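Local coordinates for protein 5'-tyrosyl-DNA phosphodiesterase (Caenorhabditis elegans, PDB 4FVA) that belongs to the endonuclease/exonuclease/phosphatase family of the DNase I-like clan and carries a bound magnesium ion in the crystal, at residues A[180-183]-A[184-187]; A[235-239]-A[240-244]; A[73-77]-A[78-82]; A[132-135]-A[136-140]. One frame throughout, in Å; residues are numbered along the deposited sequence.

Contact 1 of 4, residues A[180-183]-A[184-187]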
loop_
_atom_site.group_PDB
_atom_site.type_symbol
_atom_site.label_atom_id
_atom_site.label_comp_id
_atom_site.label_asym_id
_atom_site.label_seq_id
_atom_site.Cartn_x
_atom_site.Cartn_y
_atom_site.Cartn_z
ATOM N N VAL A 180 -2.754 6.890 16.158
ATOM C CA VAL A 180 -2.406 6.199 14.916
ATOM C C VAL A 180 -1.863 4.813 15.255
ATOM O O VAL A 180 -0.882 4.695 15.998
ATOM C CB VAL A 180 -1.328 6.955 14.094
ATOM C CG1 VAL A 180 -0.940 6.144 12.857
ATOM C CG2 VAL A 180 -1.812 8.342 13.692
ATOM N N LYS A 181 -2.467 3.772 14.681
ATOM C CA LYS A 181 -2.072 2.405 14.964
ATOM C C LYS A 181 -1.690 1.653 13.716
ATOM O O LYS A 181 -2.201 1.922 12.625
ATOM C CB LYS A 181 -3.195 1.628 15.663
ATOM C CG LYS A 181 -3.508 2.090 17.079
ATOM C CD LYS A 181 -4.587 1.204 17.710
ATOM C CE LYS A 181 -4.745 1.500 19.196
ATOM N NZ LYS A 181 -4.999 2.941 19.439
ATOM N N ASP A 182 -0.813 0.673 13.910
ATOM C CA ASP A 182 -0.360 -0.192 12.842
ATOM C C ASP A 182 -1.378 -1.315 12.689
ATOM O O ASP A 182 -1.668 -2.042 13.640
ATOM C CB ASP A 182 1.024 -0.735 13.204
ATOM C CG ASP A 182 1.563 -1.697 12.177
ATOM O OD1 ASP A 182 0.760 -2.478 11.629
ATOM O OD2 ASP A 182 2.798 -1.701 11.953
ATOM N N ALA A 183 -1.940 -1.441 11.494
ATOM C CA ALA A 183 -3.023 -2.401 11.250
ATOM C C ALA A 183 -2.648 -3.834 11.623
ATOM O O ALA A 183 -3.439 -4.551 12.236
ATOM C CB ALA A 183 -3.489 -2.323 9.791
ATOM N N TRP A 184 -1.454 -4.266 11.238
ATOM C CA TRP A 184 -1.036 -5.617 11.571
ATOM C C TRP A 184 -0.941 -5.860 13.069
ATOM O O TRP A 184 -1.346 -6.919 13.564
ATOM C CB TRP A 184 0.301 -5.957 10.927
ATOM C CG TRP A 184 0.829 -7.279 11.396
ATOM C CD1 TRP A 184 0.377 -8.522 11.033
ATOM C CD2 TRP A 184 1.932 -7.497 12.287
ATOM N NE1 TRP A 184 1.121 -9.496 11.660
ATOM C CE2 TRP A 184 2.086 -8.895 12.428
ATOM C CE3 TRP A 184 2.804 -6.648 12.976
ATOM C CZ2 TRP A 184 3.076 -9.463 13.239
ATOM C CZ3 TRP A 184 3.786 -7.215 13.787
ATOM C CH2 TRP A 184 3.916 -8.608 13.905
ATOM N N GLU A 185 -0.363 -4.893 13.776
ATOM C CA GLU A 185 -0.254 -4.967 15.227
ATOM C C GLU A 185 -1.618 -4.971 15.891
ATOM O O GLU A 185 -1.889 -5.806 16.746
ATOM C CB GLU A 185 0.569 -3.800 15.767
ATOM C CG GLU A 185 2.051 -3.857 15.458
ATOM C CD GLU A 185 2.753 -2.615 15.959
ATOM O OE1 GLU A 185 3.976 -2.478 15.751
ATOM O OE2 GLU A 185 2.066 -1.771 16.572
ATOM N N ALA A 186 -2.478 -4.040 15.488
ATOM C CA ALA A 186 -3.816 -3.923 16.066
ATOM C C ALA A 186 -4.682 -5.146 15.790
ATOM O O ALA A 186 -5.657 -5.405 16.498
ATOM C CB ALA A 186 -4.501 -2.654 15.563
ATOM N N ALA A 187 -4.351 -5.885 14.737
ATOM C CA ALA A 187 -5.095 -7.093 14.421
ATOM C C ALA A 187 -4.611 -8.274 15.256
ATOM O O ALA A 187 -5.231 -9.336 15.232
ATOM C CB ALA A 187 -4.992 -7.416 12.931
HETATM O O HOH W 1 0.006 -0.058 16.529
#
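Asp182 and Glu185 face each other across the first turn of the short helix 183-186, in an N-cap arrangement with Asp182 just ahead of the helix. The two side chains run roughly at right angles, yet their carboxylates lie stacked, with planes only 15° apart. Asp182 OD2 comes within 4.1 Å of Glu185 OE1, which would be unfavourable if both were charged. Arg214 on strand 212-221 probably offsets this, since it forms a salt bridge with Asp182 OD2 and a long, weak ion pair with Glu185 OE1.

Asp182 CG lies trans to the backbone N (chi1 178°), which swings OD1 over the open amides of the helix start. Both capping bonds are weak. Trp184 N is near OD1 of Asp182, at 2.9 Å, but its hydrogen points off line, whereas Glu185 N is better aimed yet stands 3.4 Å from the same OD1. The glutamate reaches back with its chain extended, laying CD against CB of Asp182 at 3.8 Å. A water bridges Asp182 N, from which it accepts, and Glu185 OE2, to which it donates.

Trp184 turns its indole out of this pairing: NE1 bonds to Asp190 O, and the ring meets Phe229 edge to face. Ala183 and Ala186 rest on Val227 of strand 226-232, the outermost strand of the six-stranded sheet on that side. The first helical bond runs from Ala186 N to Asp182 O, 2.8 Å away.

Contact 2 of 4, residues A[235-239]-A[240-244]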
loop_
_atom_site.group_PDB
_atom_site.type_symbol
_atom_site.label_atom_id
_atom_site.label_comp_id
_atom_site.label_asym_id
_atom_site.label_seq_id
_atom_site.Cartn_x
_atom_site.Cartn_y
_atom_site.Cartn_z
ATOM N N GLN A 235 -0.008 -17.282 -3.908
ATOM C CA GLN A 235 -0.044 -18.483 -4.730
ATOM C C GLN A 235 0.755 -18.290 -6.015
ATOM O O GLN A 235 0.705 -17.229 -6.647
ATOM C CB GLN A 235 -1.494 -18.849 -5.038
ATOM C CG GLN A 235 -1.674 -20.069 -5.910
ATOM C CD GLN A 235 -3.138 -20.376 -6.147
ATOM O OE1 GLN A 235 -4.016 -19.742 -5.563
ATOM N NE2 GLN A 235 -3.408 -21.331 -7.025
ATOM N N ARG A 236 1.518 -19.316 -6.376
ATOM C CA ARG A 236 2.296 -19.291 -7.604
ATOM C C ARG A 236 1.383 -19.304 -8.835
ATOM O O ARG A 236 0.354 -19.977 -8.842
ATOM C CB ARG A 236 3.225 -20.512 -7.632
ATOM C CG ARG A 236 4.483 -20.324 -8.450
ATOM C CD ARG A 236 5.381 -21.561 -8.394
ATOM N NE ARG A 236 6.150 -21.652 -7.150
ATOM C CZ ARG A 236 7.247 -20.938 -6.901
ATOM N NH1 ARG A 236 7.675 -20.064 -7.795
ATOM N NH2 ARG A 236 7.908 -21.084 -5.757
ATOM N N ILE A 237 1.764 -18.587 -9.886
ATOM C CA ILE A 237 0.999 -18.637 -11.122
ATOM C C ILE A 237 1.395 -19.902 -11.875
ATOM O O ILE A 237 2.577 -20.137 -12.100
ATOM C CB ILE A 237 1.267 -17.391 -11.997
ATOM C CG1 ILE A 237 0.929 -16.096 -11.230
ATOM C CG2 ILE A 237 0.466 -17.457 -13.276
ATOM C CD1 ILE A 237 1.580 -14.842 -11.829
ATOM N N ARG A 238 0.420 -20.712 -12.280
ATOM C CA ARG A 238 0.750 -22.000 -12.883
ATOM C C ARG A 238 1.449 -21.888 -14.230
ATOM O O ARG A 238 2.438 -22.575 -14.464
ATOM C CB ARG A 238 -0.480 -22.905 -13.012
ATOM C CG ARG A 238 -0.119 -24.331 -13.490
ATOM C CD ARG A 238 -1.354 -25.212 -13.685
ATOM N NE ARG A 238 -1.030 -26.570 -14.128
ATOM C CZ ARG A 238 -1.116 -26.987 -15.390
ATOM N NH1 ARG A 238 -1.524 -26.151 -16.337
ATOM N NH2 ARG A 238 -0.803 -28.242 -15.708
ATOM N N SER A 239 0.952 -21.029 -15.112
ATOM C CA SER A 239 1.478 -20.984 -16.475
ATOM C C SER A 239 2.954 -20.568 -16.560
ATOM O O SER A 239 3.677 -20.981 -17.477
ATOM C CB SER A 239 0.612 -20.065 -17.345
ATOM O OG SER A 239 0.690 -18.717 -16.909
ATOM N N CYS A 240 3.410 -19.759 -15.611
ATOM C CA CYS A 240 4.781 -19.248 -15.675
ATOM C C CYS A 240 5.562 -19.567 -14.403
ATOM O O CYS A 240 6.720 -19.180 -14.278
ATOM C CB CYS A 240 4.797 -17.745 -15.945
ATOM S SG CYS A 240 3.923 -16.762 -14.707
ATOM N N LEU A 241 4.900 -20.195 -13.431
ATOM C CA LEU A 241 5.579 -20.670 -12.221
ATOM C C LEU A 241 6.263 -19.583 -11.387
ATOM O O LEU A 241 7.205 -19.864 -10.651
ATOM C CB LEU A 241 6.591 -21.774 -12.570
ATOM C CG LEU A 241 5.991 -22.989 -13.274
ATOM C CD1 LEU A 241 7.069 -24.080 -13.503
ATOM C CD2 LEU A 241 4.853 -23.541 -12.420
ATOM N N CYS A 242 5.813 -18.343 -11.505
ATOM C CA CYS A 242 6.309 -17.313 -10.595
ATOM C C CYS A 242 5.152 -16.724 -9.781
ATOM O O CYS A 242 3.965 -16.951 -10.094
ATOM C CB CYS A 242 7.054 -16.232 -11.363
ATOM S SG CYS A 242 5.977 -15.327 -12.486
ATOM N N PHE A 243 5.487 -15.993 -8.722
ATOM C CA PHE A 243 4.478 -15.285 -7.961
ATOM C C PHE A 243 4.141 -13.990 -8.688
ATOM O O PHE A 243 4.937 -13.512 -9.500
ATOM C CB PHE A 243 4.977 -15.016 -6.550
ATOM C CG PHE A 243 5.270 -16.273 -5.766
ATOM C CD1 PHE A 243 4.255 -16.930 -5.080
ATOM C CD2 PHE A 243 6.560 -16.799 -5.719
ATOM C CE1 PHE A 243 4.511 -18.083 -4.354
ATOM C CE2 PHE A 243 6.827 -17.968 -4.997
ATOM C CZ PHE A 243 5.811 -18.609 -4.318
ATOM N N PRO A 244 2.948 -13.426 -8.429
ATOM C CA PRO A 244 2.612 -12.155 -9.086
ATOM C C PRO A 244 3.665 -11.095 -8.799
ATOM O O PRO A 244 4.009 -10.295 -9.664
ATOM C CB PRO A 244 1.276 -11.768 -8.429
ATOM C CG PRO A 244 0.652 -13.092 -8.043
ATOM C CD PRO A 244 1.841 -13.935 -7.595
#
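Arg236 folds back over the chain that returns past it, touching Leu241 with its aliphatic part and Phe243 with its head. From CB the chain leaves with CG trans to the backbone N (chi1 -153°), which brings CG to 3.5 Å from Leu241 C. The next carbon, CD, sits 3.4 Å from Leu241 O. A bend at chi3 (-78°) then turns the guanidinium toward the aromatic ring: CZ lies 3.6 Å from Phe243 CE2, and one guanidinium face looks onto that ring atom near its own rim. The two planes are inclined by 52°, so this is no parallel stack. NH2 approaches CE2 of Phe243 to 3.4 Å, while NH1 donates to Leu241 O at 2.9 Å from above the carbonyl plane. NH1 also forms a salt bridge with Asp203, which probably fixes the rotation of the head.

Arg236 thereby spans a tight reversal in the loop between strands 226-232 and 249-255 of the DNase I-like alpha/beta sandwich. Ile237 N bonds to Cys242 O at 2.8 Å, and a weak bond from Leu241 N to Ile237 O spans the turn itself, where Leu241 adopts a positive phi. Ile237 CG2 packs on Cys240 SG at 3.8 Å, and the same isoleucine touches Ala35 of helix 29-43. Phe243 meets Trp248 edge to face.

Contact 3 of 4, residues A[73-77]-A[78-82]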
loop_
_atom_site.group_PDB
_atom_site.type_symbol
_atom_site.label_atom_id
_atom_site.label_comp_id
_atom_site.label_asym_id
_atom_site.label_seq_id
_atom_site.Cartn_x
_atom_site.Cartn_y
_atom_site.Cartn_z
ATOM N N SER A 73 0.256 8.200 -9.446
ATOM C CA SER A 73 1.043 9.258 -8.830
ATOM C C SER A 73 1.811 10.059 -9.874
ATOM O O SER A 73 1.928 11.282 -9.769
ATOM C CB SER A 73 2.040 8.688 -7.818
ATOM O OG SER A 73 3.048 7.902 -8.464
ATOM N N ASN A 74 2.319 9.373 -10.892
ATOM C CA ASN A 74 3.307 9.980 -11.783
ATOM C C ASN A 74 3.472 9.153 -13.051
ATOM O O ASN A 74 4.586 8.743 -13.392
ATOM C CB ASN A 74 4.654 10.053 -11.046
ATOM C CG ASN A 74 5.630 11.025 -11.684
ATOM O OD1 ASN A 74 5.246 11.869 -12.492
ATOM N ND2 ASN A 74 6.907 10.900 -11.328
ATOM N N LYS A 75 2.364 8.920 -13.747
ATOM C CA LYS A 75 2.359 8.045 -14.910
ATOM C C LYS A 75 3.358 8.542 -15.952
ATOM O O LYS A 75 3.514 9.755 -16.142
ATOM C CB LYS A 75 0.946 7.934 -15.499
ATOM C CG LYS A 75 0.766 6.757 -16.445
ATOM C CD LYS A 75 -0.705 6.443 -16.699
ATOM C CE LYS A 75 -0.866 5.136 -17.474
ATOM N NZ LYS A 75 -0.167 5.175 -18.798
ATOM N N GLY A 76 4.050 7.610 -16.610
ATOM C CA GLY A 76 5.075 7.972 -17.578
ATOM C C GLY A 76 6.491 8.011 -17.006
ATOM O O GLY A 76 7.471 7.976 -17.752
ATOM N N CYS A 77 6.605 8.108 -15.684
ATOM C CA CYS A 77 7.901 7.979 -15.013
ATOM C C CYS A 77 8.339 6.513 -15.070
ATOM O O CYS A 77 7.534 5.643 -15.423
ATOM C CB CYS A 77 7.777 8.471 -13.567
ATOM S SG CYS A 77 9.256 8.353 -12.504
ATOM N N GLN A 78 9.593 6.220 -14.736
ATOM C CA GLN A 78 10.072 4.818 -14.792
ATOM C C GLN A 78 9.153 3.863 -14.006
ATOM O O GLN A 78 8.824 2.763 -14.469
ATOM C CB GLN A 78 11.504 4.717 -14.273
ATOM C CG GLN A 78 12.131 3.324 -14.429
ATOM C CD GLN A 78 13.400 3.166 -13.612
ATOM O OE1 GLN A 78 13.895 4.132 -13.031
ATOM N NE2 GLN A 78 13.915 1.937 -13.532
ATOM N N TYR A 79 8.790 4.263 -12.789
ATOM C CA TYR A 79 7.790 3.535 -12.000
ATOM C C TYR A 79 7.103 4.495 -11.031
ATOM O O TYR A 79 7.606 5.590 -10.773
ATOM C CB TYR A 79 8.412 2.326 -11.288
ATOM C CG TYR A 79 9.531 2.673 -10.337
ATOM C CD1 TYR A 79 10.767 3.088 -10.813
ATOM C CD2 TYR A 79 9.356 2.556 -8.964
ATOM C CE1 TYR A 79 11.804 3.395 -9.937
ATOM C CE2 TYR A 79 10.375 2.866 -8.083
ATOM C CZ TYR A 79 11.602 3.283 -8.576
ATOM O OH TYR A 79 12.625 3.576 -7.693
ATOM N N TYR A 80 5.934 4.118 -10.525
ATOM C CA TYR A 80 5.121 5.068 -9.772
ATOM C C TYR A 80 4.093 4.309 -8.930
ATOM O O TYR A 80 4.122 3.069 -8.875
ATOM C CB TYR A 80 4.447 6.062 -10.737
ATOM C CG TYR A 80 3.840 5.401 -11.972
ATOM C CD1 TYR A 80 2.526 4.937 -11.968
ATOM C CD2 TYR A 80 4.589 5.234 -13.134
ATOM C CE1 TYR A 80 1.975 4.309 -13.092
ATOM C CE2 TYR A 80 4.045 4.624 -14.262
ATOM C CZ TYR A 80 2.747 4.159 -14.234
ATOM O OH TYR A 80 2.211 3.547 -15.358
ATOM N N THR A 81 3.235 5.033 -8.223
ATOM C CA THR A 81 2.245 4.368 -7.389
ATOM C C THR A 81 0.833 4.618 -7.910
ATOM O O THR A 81 0.630 5.442 -8.804
ATOM C CB THR A 81 2.349 4.806 -5.918
ATOM O OG1 THR A 81 2.077 6.206 -5.819
ATOM C CG2 THR A 81 3.754 4.527 -5.388
ATOM N N ALA A 82 -0.142 3.911 -7.356
ATOM C CA ALA A 82 -1.526 4.141 -7.741
ATOM C C ALA A 82 -2.429 3.978 -6.525
ATOM O O ALA A 82 -2.133 3.191 -5.617
ATOM C CB ALA A 82 -1.946 3.188 -8.862
HETATM O O HOH W 2 7.377 8.288 -9.266
#
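Ser73 and Thr81 are joined by two hydrogen bonds at the neck of a beta hairpin. Ser73 N donates to Thr81 O at 2.9 Å, and Thr81 N donates back to the serine hydroxyl, with OG 2.9 Å away and the bond almost straight at 171°. OG takes the place of a main-chain acceptor because chi1 of Ser73 (67°) holds it between the backbone N and the carbonyl carbon. Beyond the neck the chain reverses through a type II turn from Asn74 to Cys77, closed by Cys77 N to Asn74 O at 3.1 Å, with Gly76 supplying the positive phi. The hydroxyl of Tyr80 is hydrogen-bonded to Asp55. A water lies 3.1 Å from Tyr79 O and accepts a weak bond from Asn74 ND2.

The second group of contacts surrounds the Tyr80 ring. The main one is CH-pi: Lys75 CA stands over the centre of the ring, 3.8 Å from its centroid. Lys75 CG continues past the ring to the phenol end, 3.7 Å from Tyr80 OH. At the ring edge lies Cys77 O, 3.8 Å from Tyr80 CD2, so the turn wraps round the tyrosine on more than one side.

The hairpin links antiparallel strands 68-72 and 80-86, the latter bonded by Tyr80 and Ala82 to strand 47-53. Tyr79 leans on Glu52 of that strand, a magnesium ligand, whereas Thr81 reaches Gln109 on strand 107-115.

Contact 4 of 4, residues A[132-135]-A[136-140]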
loop_
_atom_site.group_PDB
_atom_site.type_symbol
_atom_site.label_atom_id
_atom_site.label_comp_id
_atom_site.label_asym_id
_atom_site.label_seq_id
_atom_site.Cartn_x
_atom_site.Cartn_y
_atom_site.Cartn_z
ATOM N N GLU A 132 21.262 0.964 2.531
ATOM C CA GLU A 132 22.076 2.173 2.395
ATOM C C GLU A 132 21.278 3.469 2.526
ATOM O O GLU A 132 21.822 4.516 2.892
ATOM C CB GLU A 132 22.804 2.163 1.054
ATOM C CG GLU A 132 23.657 0.923 0.844
ATOM C CD GLU A 132 23.737 0.510 -0.612
ATOM O OE1 GLU A 132 22.900 -0.318 -1.039
ATOM O OE2 GLU A 132 24.634 1.013 -1.325
ATOM N N HIS A 133 19.990 3.409 2.220
ATOM C CA HIS A 133 19.203 4.630 2.163
ATOM C C HIS A 133 18.349 4.804 3.410
ATOM O O HIS A 133 17.300 5.447 3.377
ATOM C CB HIS A 133 18.363 4.688 0.879
ATOM C CG HIS A 133 19.181 4.755 -0.375
ATOM N ND1 HIS A 133 19.393 3.663 -1.193
ATOM C CD2 HIS A 133 19.834 5.790 -0.956
ATOM C CE1 HIS A 133 20.143 4.023 -2.220
ATOM N NE2 HIS A 133 20.423 5.309 -2.102
ATOM N N ARG A 134 18.801 4.200 4.501
ATOM C CA ARG A 134 18.179 4.400 5.799
ATOM C C ARG A 134 18.004 5.876 6.128
ATOM O O ARG A 134 16.945 6.280 6.614
ATOM C CB ARG A 134 18.975 3.707 6.906
ATOM C CG ARG A 134 18.545 4.150 8.299
ATOM C CD ARG A 134 19.170 3.308 9.401
ATOM N NE ARG A 134 18.666 1.936 9.369
ATOM C CZ ARG A 134 18.950 1.006 10.278
ATOM N NH1 ARG A 134 19.738 1.295 11.307
ATOM N NH2 ARG A 134 18.443 -0.214 10.161
ATOM N N PRO A 135 19.049 6.687 5.881
ATOM C CA PRO A 135 18.894 8.110 6.199
ATOM C C PRO A 135 17.677 8.701 5.506
ATOM O O PRO A 135 16.816 9.278 6.179
ATOM C CB PRO A 135 20.184 8.743 5.646
ATOM C CG PRO A 135 21.199 7.612 5.672
ATOM C CD PRO A 135 20.391 6.375 5.341
ATOM N N GLN A 136 17.602 8.548 4.188
ATOM C CA GLN A 136 16.497 9.120 3.426
ATOM C C GLN A 136 15.176 8.503 3.843
ATOM O O GLN A 136 14.167 9.207 3.977
ATOM C CB GLN A 136 16.675 8.912 1.919
ATOM C CG GLN A 136 17.905 9.556 1.297
ATOM C CD GLN A 136 19.101 8.617 1.281
ATOM O OE1 GLN A 136 19.418 7.952 2.277
ATOM N NE2 GLN A 136 19.752 8.533 0.127
ATOM N N ARG A 137 15.177 7.186 4.033
ATOM C CA ARG A 137 13.940 6.479 4.365
ATOM C C ARG A 137 13.371 6.921 5.714
ATOM O O ARG A 137 12.171 7.163 5.842
ATOM C CB ARG A 137 14.159 4.964 4.337
ATOM C CG ARG A 137 12.998 4.151 4.891
ATOM C CD ARG A 137 13.150 2.680 4.510
ATOM N NE ARG A 137 14.375 2.084 5.038
ATOM C CZ ARG A 137 15.473 1.871 4.317
ATOM N NH1 ARG A 137 15.501 2.215 3.036
ATOM N NH2 ARG A 137 16.545 1.317 4.872
ATOM N N CYS A 138 14.233 7.040 6.717
ATOM C CA CYS A 138 13.774 7.438 8.044
ATOM C C CYS A 138 13.230 8.859 8.046
ATOM O O CYS A 138 12.261 9.163 8.744
ATOM C CB CYS A 138 14.897 7.291 9.081
ATOM S SG CYS A 138 15.313 5.608 9.495
ATOM N N ALA A 139 13.843 9.733 7.259
ATOM C CA ALA A 139 13.344 11.101 7.142
ATOM C C ALA A 139 11.980 11.130 6.463
ATOM O O ALA A 139 11.090 11.880 6.860
ATOM C CB ALA A 139 14.339 11.967 6.378
ATOM N N GLN A 140 11.827 10.327 5.416
ATOM C CA GLN A 140 10.555 10.268 4.700
ATOM C C GLN A 140 9.442 9.784 5.626
ATOM O O GLN A 140 8.356 10.361 5.645
ATOM C CB GLN A 140 10.684 9.384 3.458
ATOM C CG GLN A 140 11.584 9.991 2.380
ATOM C CD GLN A 140 11.993 8.984 1.314
ATOM O OE1 GLN A 140 11.600 7.813 1.360
ATOM N NE2 GLN A 140 12.806 9.435 0.354
#
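His133 and Gln136 meet in van der Waals contact, amide against ring edge, at the start of helix 134-154. The glutamine bends at chi2 (91°) and so curls back over the turn, presenting its amide to the histidine with the two planes 62° apart. Gln136 NE2 lies only 3.0 Å from His133 CD2, short for a nitrogen-carbon contact, so the exact placing of the amide is doubtful. Pro135 runs alongside the same glutamine, pointing the same way, its CB 3.5 Å from Gln136 OE1. On another side of the helix Cys138 SG rests on Arg134 CG at 3.7 Å.

Backbone bonds set the helix going. His133 O, of the N-cap residue, accepts from Arg137 N at 2.8 Å, Arg134 O from Cys138 N at 2.8 Å, and Pro135 O from Ala139 N at 3.2 Å. This is the entry to the helix of a beta-alpha-beta crossover that leads from strand 118-126 to the parallel strand 159-163, and proline suits its first turn, where a missing N-H costs no helical bond.

Polar and charged side chains tie the helix start to the incoming chain and to Glu172, beyond strand 159-163. Arg137 bends at chi3 (61°) and passes one face of its guanidinium over the backbone of the first turn, with NH2 3.6 Å from Arg134 CA. Its NH1 bonds to Glu128 O and Thr130 O, and its NE shares Glu172 with Arg134 NE, the two salt bridges probably easing the proximity of the arginines. His133 ND1 is held by Ser129 O and Thr130 OG1.

From the N terminus the four contacts come in the order 3, 4, 1, 2, strictly in series, and none nests within or crosses another. Contact 3 closes the hairpin between strands 68-72 and 80-86 at the edge of the six-stranded sheet. Contact 4 starts the long crossover helix 134-154, and its nearest atoms lie about 9 Å from those of contact 3. Contact 1 follows, turning strand 181-182 into a short helix between the two sheets' strands 212-221 and 226-232, on the opposite side of the chain's centre from contact 3. Contact 2 closes the last loop, against helix 29-43, before strand 249-255 returns to the six-stranded sheet.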